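Local atomic coordinates of dipicolinate synthase, B chain (Bacillus cereus, PDB entry 3MCU), a protein that probably works together with the DpaA subunit to convert dihydrodipicolinate into the spore compound dipicolinate, with NADP as the redox cofactor. Residues E20-H25 with A169-L174; V36-S41 with E63-K68; P123-V128 with D176-A181. All blocks are in the same frame, centred on the assembly; numbering follows the deposited sequence.

Contact 1 of 3, residues E20-H25 with A169-L174; sequences EEVMPH and ARMELL
His25 and Leu174, whose CA atoms lie 7.8 Å apart, are the closest CA pair between the start of helix 23-31 and the turn that leads from strand 167-169 through a short 3-10 segment at Met171 and Glu172 into helix 174-181. The imidazole of His25 lies between the two segments. With CG placed beside the backbone N and anti to the carbonyl carbon (chi1 -71°), the ring reaches across to Leu174, whose CB and CD1 cover one face, CD1 standing 4.1 Å above the ring plane and offset toward the rim. Glu172 CA comes up at the edge, near the ring plane. The carbonyl O of Met171 meets the ring obliquely, 3.0 Å from His25 CE1, and this same oxygen accepts the backbone N-H of Leu174. Met171, a selenomethionine, lays its CB against the imidazole, 3.8 Å from His25 NE2; its chain then bends at chi2 and brings CE to within 4.1 Å of Val22 CG1. Pro92 of strand 87-94 touches both Val22 and Met171. On the turn itself, Arg170 NE grips Glu172 OE2 at 2.7 Å in a salt bridge, the NE lying above the carboxylate plane. His25 ND1 is hydrogen-bonded to Glu175 OE1, a bond that helps fix the rotation of the buried ring, with Leu174 over one face and the Met171 carbonyl beside it.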
loop_
_atom_site.group_PDB
_atom_site.type_symbol
_atom_site.label_atom_id
_atom_site.label_comp_id
_atom_site.label_asym_id
_atom_site.label_seq_id
_atom_site.Cartn_x
_atom_site.Cartn_y
_atom_site.Cartn_z
ATOM N N GLU D 20 -6.976 32.535 -9.332
ATOM C CA GLU D 20 -7.700 33.705 -8.835
ATOM C C GLU D 20 -8.644 33.347 -7.695
ATOM O O GLU D 20 -9.206 34.230 -7.047
ATOM C CB GLU D 20 -8.480 34.405 -9.946
ATOM C CG GLU D 20 -7.632 35.254 -10.867
ATOM C CD GLU D 20 -7.105 34.474 -12.053
ATOM O OE1 GLU D 20 -6.523 33.387 -11.843
ATOM O OE2 GLU D 20 -7.277 34.949 -13.197
ATOM N N GLU D 21 -8.820 32.048 -7.464
ATOM C CA GLU D 21 -9.631 31.562 -6.350
ATOM C C GLU D 21 -8.866 31.658 -5.025
ATOM O O GLU D 21 -9.464 31.552 -3.946
ATOM C CB GLU D 21 -10.087 30.124 -6.605
ATOM N N VAL D 22 -7.550 31.862 -5.117
ATOM C CA VAL D 22 -6.691 31.984 -3.937
ATOM C C VAL D 22 -6.091 33.391 -3.786
ATOM O O VAL D 22 -5.617 33.759 -2.717
ATOM C CB VAL D 22 -5.552 30.924 -3.928
ATOM C CG1 VAL D 22 -6.118 29.525 -4.106
ATOM C CG2 VAL D 22 -4.513 31.227 -5.003
HETATM N N MSE D 23 -6.114 34.171 -4.858
HETATM C CA MSE D 23 -5.691 35.569 -4.800
HETATM C C MSE D 23 -6.290 36.332 -3.616
HETATM O O MSE D 23 -5.575 36.992 -2.867
HETATM C CB MSE D 23 -6.054 36.278 -6.105
HETATM C CG MSE D 23 -4.938 36.319 -7.107
HETATM SE SE MSE D 23 -3.510 37.478 -6.459
HETATM C CE MSE D 23 -2.560 37.671 -8.161
ATOM N N PRO D 24 -7.617 36.260 -3.458
ATOM C CA PRO D 24 -8.272 36.896 -2.313
ATOM C C PRO D 24 -7.939 36.238 -0.977
ATOM O O PRO D 24 -8.117 36.878 0.061
ATOM C CB PRO D 24 -9.760 36.718 -2.623
ATOM C CG PRO D 24 -9.826 36.522 -4.092
ATOM C CD PRO D 24 -8.599 35.750 -4.428
ATOM N N HIS D 25 -7.482 34.987 -0.994
ATOM C CA HIS D 25 -7.141 34.299 0.258
ATOM C C HIS D 25 -5.863 34.838 0.881
ATOM O O HIS D 25 -5.803 35.048 2.093
ATOM C CB HIS D 25 -7.079 32.775 0.085
ATOM C CG HIS D 25 -8.421 32.147 -0.128
ATOM N ND1 HIS D 25 -9.395 32.119 0.849
ATOM C CD2 HIS D 25 -8.960 31.538 -1.213
ATOM C CE1 HIS D 25 -10.471 31.518 0.379
ATOM N NE2 HIS D 25 -10.234 31.156 -0.869
ATOM N N ALA D 169 -12.098 20.950 -2.804
ATOM C CA ALA D 169 -12.373 21.614 -1.545
ATOM C C ALA D 169 -13.298 22.820 -1.736
ATOM O O ALA D 169 -13.345 23.414 -2.807
ATOM C CB ALA D 169 -11.083 22.064 -0.910
ATOM N N ARG D 170 -14.028 23.154 -0.682
ATOM C CA ARG D 170 -14.674 24.453 -0.574
ATOM C C ARG D 170 -13.607 25.467 -0.157
ATOM O O ARG D 170 -13.357 25.643 1.036
ATOM C CB ARG D 170 -15.810 24.398 0.469
ATOM C CG ARG D 170 -17.006 23.506 0.076
ATOM C CD ARG D 170 -18.076 23.466 1.167
ATOM N NE ARG D 170 -18.560 24.813 1.475
ATOM C CZ ARG D 170 -19.273 25.127 2.550
ATOM N NH1 ARG D 170 -19.634 26.379 2.739
ATOM N NH2 ARG D 170 -19.628 24.195 3.430
HETATM N N MSE D 171 -12.967 26.109 -1.134
HETATM C CA MSE D 171 -11.926 27.123 -0.876
HETATM C C MSE D 171 -12.307 28.196 0.143
HETATM O O MSE D 171 -11.444 28.739 0.844
HETATM C CB MSE D 171 -11.547 27.840 -2.167
HETATM C CG MSE D 171 -10.721 27.026 -3.113
HETATM SE SE MSE D 171 -8.914 26.689 -2.408
HETATM C CE MSE D 171 -8.175 25.960 -4.041
ATOM N N GLU D 172 -13.593 28.511 0.205
ATOM C CA GLU D 172 -14.068 29.589 1.053
ATOM C C GLU D 172 -13.867 29.226 2.524
ATOM O O GLU D 172 -13.828 30.104 3.385
ATOM C CB GLU D 172 -15.540 29.930 0.752
ATOM C CG GLU D 172 -16.559 28.842 1.130
ATOM C CD GLU D 172 -16.846 27.865 0.000
ATOM O OE1 GLU D 172 -16.115 27.883 -1.026
ATOM O OE2 GLU D 172 -17.821 27.078 0.136
ATOM N N LEU D 173 -13.715 27.933 2.806
ATOM C CA LEU D 173 -13.479 27.492 4.171
ATOM C C LEU D 173 -11.987 27.377 4.492
ATOM O O LEU D 173 -11.620 26.802 5.518
ATOM C CB LEU D 173 -14.188 26.159 4.440
ATOM C CG LEU D 173 -15.716 26.157 4.314
ATOM C CD1 LEU D 173 -16.302 24.818 4.730
ATOM C CD2 LEU D 173 -16.329 27.293 5.137
ATOM N N LEU D 174 -11.132 27.915 3.621
ATOM C CA LEU D 174 -9.674 27.806 3.792
ATOM C C LEU D 174 -9.183 28.372 5.131
ATOM O O LEU D 174 -8.491 27.694 5.910
ATOM C CB LEU D 174 -8.939 28.475 2.628
ATOM C CG LEU D 174 -7.413 28.355 2.507
ATOM C CD1 LEU D 174 -6.961 28.455 1.056
ATOM C CD2 LEU D 174 -6.716 29.412 3.339
#

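Contact 2 of 3, residues V36-S41 with E63-K68; sequences VRPVVS and EITGFK. With PO4 (phosphate ion), chain J.
The guanidinium of Arg37 lies flat over one face of the Phe67 ring, the planes 21° apart and the centres separated by 3.9 Å, while Lys68 NZ sits at the ring's edge, in its plane. Phe67 CE1 in turn covers one face of the guanidinium, offset toward its rim. This is a cation-pi stack, with CZ 30° off the ring normal, and CD of the same arginine adds a CH-pi contact almost directly over the ring centre. Bends at chi2 and chi3 fold the Arg37 chain back over the phenyl ring, and a salt bridge from NH1 to Glu35 gives the cation a charged partner. The ammonium of Lys68 stands 4.5 Å from Arg37 NH2, a like charge close by. Beside this, Thr65 CB packs on Val36 O at 3.3 Å, and the two side chains cross at about a right angle, with Thr65 CG2 against Val36 CG1. Pro38 CG meets Thr65 OG1 at 3.4 Å. That hydroxyl oxygen also accepts from Phe67 N, forming an ST turn where the helix ends, and it is hydrogen-bonded to Ile61 O. One water donates to both Pro38 O and Lys68 O. Ser41 OG donates a long bond to a phosphate ion, probably from the crystallisation liquor, also bound by Gly14 N, Thr94, Asn96 and Ser97. Strand 35-40 pairs with parallel strand 7-12, while Val36 also packs on helix 23-31 and Val39 on helix 109-118.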
loop_
_atom_site.group_PDB
_atom_site.type_symbol
_atom_site.label_atom_id
_atom_site.label_comp_id
_atom_site.label_asym_id
_atom_site.label_seq_id
_atom_site.Cartn_x
_atom_site.Cartn_y
_atom_site.Cartn_z
ATOM N N VAL D 36 2.655 35.998 5.481
ATOM C CA VAL D 36 2.440 35.031 4.407
ATOM C C VAL D 36 3.654 34.838 3.491
ATOM O O VAL D 36 4.097 35.794 2.861
ATOM C CB VAL D 36 1.246 35.471 3.558
ATOM C CG1 VAL D 36 0.940 34.454 2.466
ATOM C CG2 VAL D 36 0.054 35.668 4.446
ATOM N N ARG D 37 4.187 33.610 3.420
ATOM C CA ARG D 37 5.307 33.310 2.523
ATOM C C ARG D 37 4.848 32.487 1.329
ATOM O O ARG D 37 4.555 31.296 1.465
ATOM C CB ARG D 37 6.449 32.556 3.235
ATOM C CG ARG D 37 6.565 32.755 4.740
ATOM C CD ARG D 37 7.351 33.995 5.181
ATOM N NE ARG D 37 8.739 34.020 4.722
ATOM C CZ ARG D 37 9.757 34.589 5.371
ATOM N NH1 ARG D 37 9.589 35.166 6.555
ATOM N NH2 ARG D 37 10.958 34.568 4.823
ATOM N N PRO D 38 4.791 33.111 0.148
ATOM C CA PRO D 38 4.329 32.389 -1.048
ATOM C C PRO D 38 5.345 31.367 -1.551
ATOM O O PRO D 38 6.549 31.613 -1.536
ATOM C CB PRO D 38 4.146 33.500 -2.094
ATOM C CG PRO D 38 4.194 34.787 -1.327
ATOM C CD PRO D 38 5.063 34.529 -0.135
ATOM N N VAL D 39 4.835 30.228 -1.999
ATOM C CA VAL D 39 5.656 29.187 -2.599
ATOM C C VAL D 39 5.034 28.789 -3.937
ATOM O O VAL D 39 3.863 28.404 -4.001
ATOM C CB VAL D 39 5.746 27.957 -1.670
ATOM C CG1 VAL D 39 6.747 26.941 -2.206
ATOM C CG2 VAL D 39 6.130 28.388 -0.264
ATOM N N VAL D 40 5.805 28.914 -5.008
ATOM C CA VAL D 40 5.306 28.546 -6.331
ATOM C C VAL D 40 6.056 27.341 -6.877
ATOM O O VAL D 40 7.291 27.304 -6.869
ATOM C CB VAL D 40 5.406 29.712 -7.340
ATOM C CG1 VAL D 40 4.556 30.868 -6.883
ATOM C CG2 VAL D 40 6.845 30.162 -7.494
ATOM N N SER D 41 5.306 26.351 -7.346
ATOM C CA SER D 41 5.917 25.133 -7.879
ATOM C C SER D 41 6.449 25.335 -9.306
ATOM O O SER D 41 6.969 24.397 -9.925
ATOM C CB SER D 41 4.944 23.947 -7.802
ATOM O OG SER D 41 3.831 24.127 -8.661
ATOM N N GLU D 63 3.978 41.618 -3.807
ATOM C CA GLU D 63 3.719 42.924 -3.222
ATOM C C GLU D 63 2.711 42.799 -2.081
ATOM O O GLU D 63 2.878 43.404 -1.022
ATOM C CB GLU D 63 3.208 43.906 -4.278
ATOM C CG GLU D 63 3.039 45.326 -3.763
ATOM C CD GLU D 63 1.650 45.876 -4.027
ATOM O OE1 GLU D 63 1.280 46.895 -3.400
ATOM O OE2 GLU D 63 0.929 45.281 -4.856
ATOM N N ILE D 64 1.666 42.006 -2.313
ATOM C CA ILE D 64 0.653 41.724 -1.302
ATOM C C ILE D 64 1.276 41.197 -0.008
ATOM O O ILE D 64 0.936 41.649 1.087
ATOM C CB ILE D 64 -0.381 40.688 -1.817
ATOM C CG1 ILE D 64 -1.189 41.267 -2.982
ATOM C CG2 ILE D 64 -1.305 40.242 -0.693
ATOM C CD1 ILE D 64 -2.271 40.333 -3.522
ATOM N N THR D 65 2.204 40.250 -0.143
ATOM C CA THR D 65 2.768 39.566 1.017
ATOM C C THR D 65 4.014 40.244 1.578
ATOM O O THR D 65 4.310 40.126 2.764
ATOM C CB THR D 65 3.103 38.099 0.683
ATOM O OG1 THR D 65 4.057 38.056 -0.383
ATOM C CG2 THR D 65 1.843 37.353 0.265
ATOM N N GLY D 66 4.744 40.950 0.725
ATOM C CA GLY D 66 6.007 41.531 1.129
ATOM C C GLY D 66 7.151 40.526 1.138
ATOM O O GLY D 66 8.204 40.768 1.737
ATOM N N PHE D 67 6.947 39.386 0.481
ATOM C CA PHE D 67 8.019 38.405 0.324
ATOM C C PHE D 67 8.100 37.918 -1.107
ATOM O O PHE D 67 7.081 37.719 -1.767
ATOM C CB PHE D 67 7.853 37.219 1.283
ATOM C CG PHE D 67 8.047 37.579 2.721
ATOM C CD1 PHE D 67 9.311 37.586 3.285
ATOM C CD2 PHE D 67 6.969 37.922 3.510
ATOM C CE1 PHE D 67 9.495 37.923 4.603
ATOM C CE2 PHE D 67 7.146 38.261 4.839
ATOM C CZ PHE D 67 8.413 38.260 5.385
ATOM N N LYS D 68 9.324 37.751 -1.588
ATOM C CA LYS D 68 9.554 37.108 -2.867
ATOM C C LYS D 68 9.084 35.669 -2.743
ATOM O O LYS D 68 9.337 35.011 -1.739
ATOM C CB LYS D 68 11.037 37.164 -3.238
ATOM C CG LYS D 68 11.963 36.601 -2.161
ATOM C CD LYS D 68 11.931 37.427 -0.874
ATOM C CE LYS D 68 12.384 36.587 0.324
ATOM N NZ LYS D 68 12.331 37.350 1.605
HETATM P P PO4 J . 1.987 20.105 -10.354
HETATM O O1 PO4 J . 2.239 21.441 -9.666
HETATM O O2 PO4 J . 0.557 19.984 -10.835
HETATM O O3 PO4 J . 2.947 19.987 -11.523
HETATM O O4 PO4 J . 2.220 18.962 -9.407
HETATM O O HOH W 1 8.049 33.484 0.297
#

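Contact 3 of 3, residues P123-V128 with D176-A181; sequences PVVLAV and DTVLEA
Apolar packing of a helix on a beta-sheet joins strand 124-130 to helix 174-181 in the alpha/beta fold of this flavoprotein-family chain, a mostly parallel sheet flanked by helices. The segments run nearly antiparallel, at 155° between their N-to-C directions, and their axes approach to 8.9 Å. Val125 is at the centre of the contact: its side chain points at the helix and meets three of its residues, Thr177, Val178 and Ala181. Its two methyls divide the work. CG1, anti to the backbone N (chi1 166°), meets the methyl CG2 of Thr177 at 3.8 Å, the two side chains crossing obliquely, while CG2 turns to the other two residues and stands 4.0 Å from Val178 CA. The hydroxyl of Thr177 is used within its own turn of helix, bonded to Leu173 O, and its methyl branch faces the strand. Val124 and Leu126 point to the other side of the sheet, where both touch Phe101 of helix 95-102, so the strand is covered by helices on both faces. Val178 also packs on Val89 of strand 87-94, and Ala181 on Tyr151 of strand 150-156. Just before the strand, Pro123 CB lies 4.0 Å from Ala181 CB, and that same alanine methyl approaches Val125 CG2 to 3.6 Å.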
loop_
_atom_site.group_PDB
_atom_site.type_symbol
_atom_site.label_atom_id
_atom_site.label_comp_id
_atom_site.label_asym_id
_atom_site.label_seq_id
_atom_site.Cartn_x
_atom_site.Cartn_y
_atom_site.Cartn_z
ATOM N N PRO D 123 1.561 21.940 11.217
ATOM C CA PRO D 123 0.423 21.616 10.354
ATOM C C PRO D 123 0.578 22.024 8.890
ATOM O O PRO D 123 1.105 23.093 8.544
ATOM C CB PRO D 123 -0.750 22.360 11.011
ATOM C CG PRO D 123 -0.100 23.493 11.802
ATOM C CD PRO D 123 1.252 22.986 12.222
ATOM N N VAL D 124 0.114 21.119 8.032
ATOM C CA VAL D 124 -0.010 21.344 6.603
ATOM C C VAL D 124 -1.488 21.236 6.286
ATOM O O VAL D 124 -2.136 20.250 6.657
ATOM C CB VAL D 124 0.750 20.272 5.807
ATOM C CG1 VAL D 124 0.441 20.367 4.336
ATOM C CG2 VAL D 124 2.257 20.396 6.056
ATOM N N VAL D 125 -2.022 22.256 5.617
ATOM C CA VAL D 125 -3.427 22.285 5.230
ATOM C C VAL D 125 -3.526 22.158 3.730
ATOM O O VAL D 125 -2.879 22.915 2.995
ATOM C CB VAL D 125 -4.119 23.613 5.657
ATOM C CG1 VAL D 125 -5.449 23.766 4.957
ATOM C CG2 VAL D 125 -4.309 23.648 7.167
ATOM N N LEU D 126 -4.336 21.205 3.280
ATOM C CA LEU D 126 -4.458 20.883 1.865
ATOM C C LEU D 126 -5.868 21.192 1.359
ATOM O O LEU D 126 -6.837 20.841 2.018
ATOM C CB LEU D 126 -4.188 19.383 1.664
ATOM C CG LEU D 126 -2.825 18.815 2.067
ATOM C CD1 LEU D 126 -2.764 17.292 1.877
ATOM C CD2 LEU D 126 -1.740 19.511 1.248
ATOM N N ALA D 127 -5.979 21.816 0.185
ATOM C CA ALA D 127 -7.270 21.946 -0.526
ATOM C C ALA D 127 -7.272 21.136 -1.813
ATOM O O ALA D 127 -6.814 21.605 -2.862
ATOM C CB ALA D 127 -7.593 23.412 -0.842
ATOM N N VAL D 128 -7.815 19.929 -1.737
ATOM C CA VAL D 128 -7.819 19.030 -2.872
ATOM C C VAL D 128 -8.637 19.540 -4.039
ATOM O O VAL D 128 -9.628 20.257 -3.869
ATOM C CB VAL D 128 -8.315 17.637 -2.475
ATOM C CG1 VAL D 128 -7.496 17.127 -1.291
ATOM C CG2 VAL D 128 -9.772 17.688 -2.101
ATOM N N ASP D 176 -10.924 29.134 7.836
ATOM C CA ASP D 176 -11.455 28.378 8.965
ATOM C C ASP D 176 -10.669 27.107 9.223
ATOM O O ASP D 176 -10.510 26.684 10.367
ATOM C CB ASP D 176 -12.912 28.009 8.715
ATOM C CG ASP D 176 -13.832 29.182 8.888
ATOM O OD1 ASP D 176 -14.959 29.134 8.352
ATOM O OD2 ASP D 176 -13.404 30.153 9.563
ATOM N N THR D 177 -10.207 26.481 8.144
ATOM C CA THR D 177 -9.458 25.244 8.248
ATOM C C THR D 177 -8.082 25.467 8.875
ATOM O O THR D 177 -7.671 24.719 9.772
ATOM C CB THR D 177 -9.315 24.560 6.881
ATOM O OG1 THR D 177 -10.622 24.389 6.303
ATOM C CG2 THR D 177 -8.595 23.198 7.026
ATOM N N VAL D 178 -7.361 26.482 8.417
ATOM C CA VAL D 178 -6.070 26.704 9.037
ATOM C C VAL D 178 -6.178 27.186 10.496
ATOM O O VAL D 178 -5.316 26.886 11.295
ATOM C CB VAL D 178 -5.063 27.524 8.176
ATOM C CG1 VAL D 178 -5.545 27.693 6.748
ATOM C CG2 VAL D 178 -4.668 28.835 8.855
ATOM N N LEU D 179 -7.262 27.877 10.842
ATOM C CA LEU D 179 -7.501 28.267 12.231
ATOM C C LEU D 179 -7.616 27.049 13.135
ATOM O O LEU D 179 -7.044 27.020 14.222
ATOM C CB LEU D 179 -8.757 29.127 12.359
ATOM C CG LEU D 179 -8.541 30.629 12.195
ATOM C CD1 LEU D 179 -9.876 31.388 12.032
ATOM C CD2 LEU D 179 -7.737 31.149 13.383
ATOM N N GLU D 180 -8.361 26.039 12.684
ATOM C CA GLU D 180 -8.460 24.788 13.441
ATOM C C GLU D 180 -7.128 24.029 13.450
ATOM O O GLU D 180 -6.761 23.420 14.458
ATOM C CB GLU D 180 -9.573 23.887 12.882
ATOM C CG GLU D 180 -11.003 24.402 13.082
ATOM C CD GLU D 180 -11.311 24.820 14.525
ATOM O OE1 GLU D 180 -11.171 23.977 15.444
ATOM O OE2 GLU D 180 -11.709 25.999 14.731
ATOM N N ALA D 181 -6.421 24.047 12.323
ATOM C CA ALA D 181 -5.184 23.276 12.206
ATOM C C ALA D 181 -4.111 23.809 13.144
ATOM O O ALA D 181 -3.347 23.035 13.684
ATOM C CB ALA D 181 -4.658 23.250 10.750
#

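How the contacts relate
From the N terminus, the chain passes strand 7-12 and reaches the first half of contact 1 at 20-25, which stays open until 169-174. Strand 35-40 follows helix 23-31, and contact 2 closes its short loop at 63-68, nested inside the large loop of contact 1; Met23 SE of one touches Ile64 CD1 of the other. Contact 3 opens at 123-128, before contact 1 closes, and closes after it at 176-181, so these two cross. They also touch directly, with Ala169 and Met171 packing on Ala127. Contacts 2 and 3 stand in series, about 18 Å apart between centres, and reach separate strands of one sheet, and contact 1 joins the start of helix 23-31 to the turn before helix 174-181.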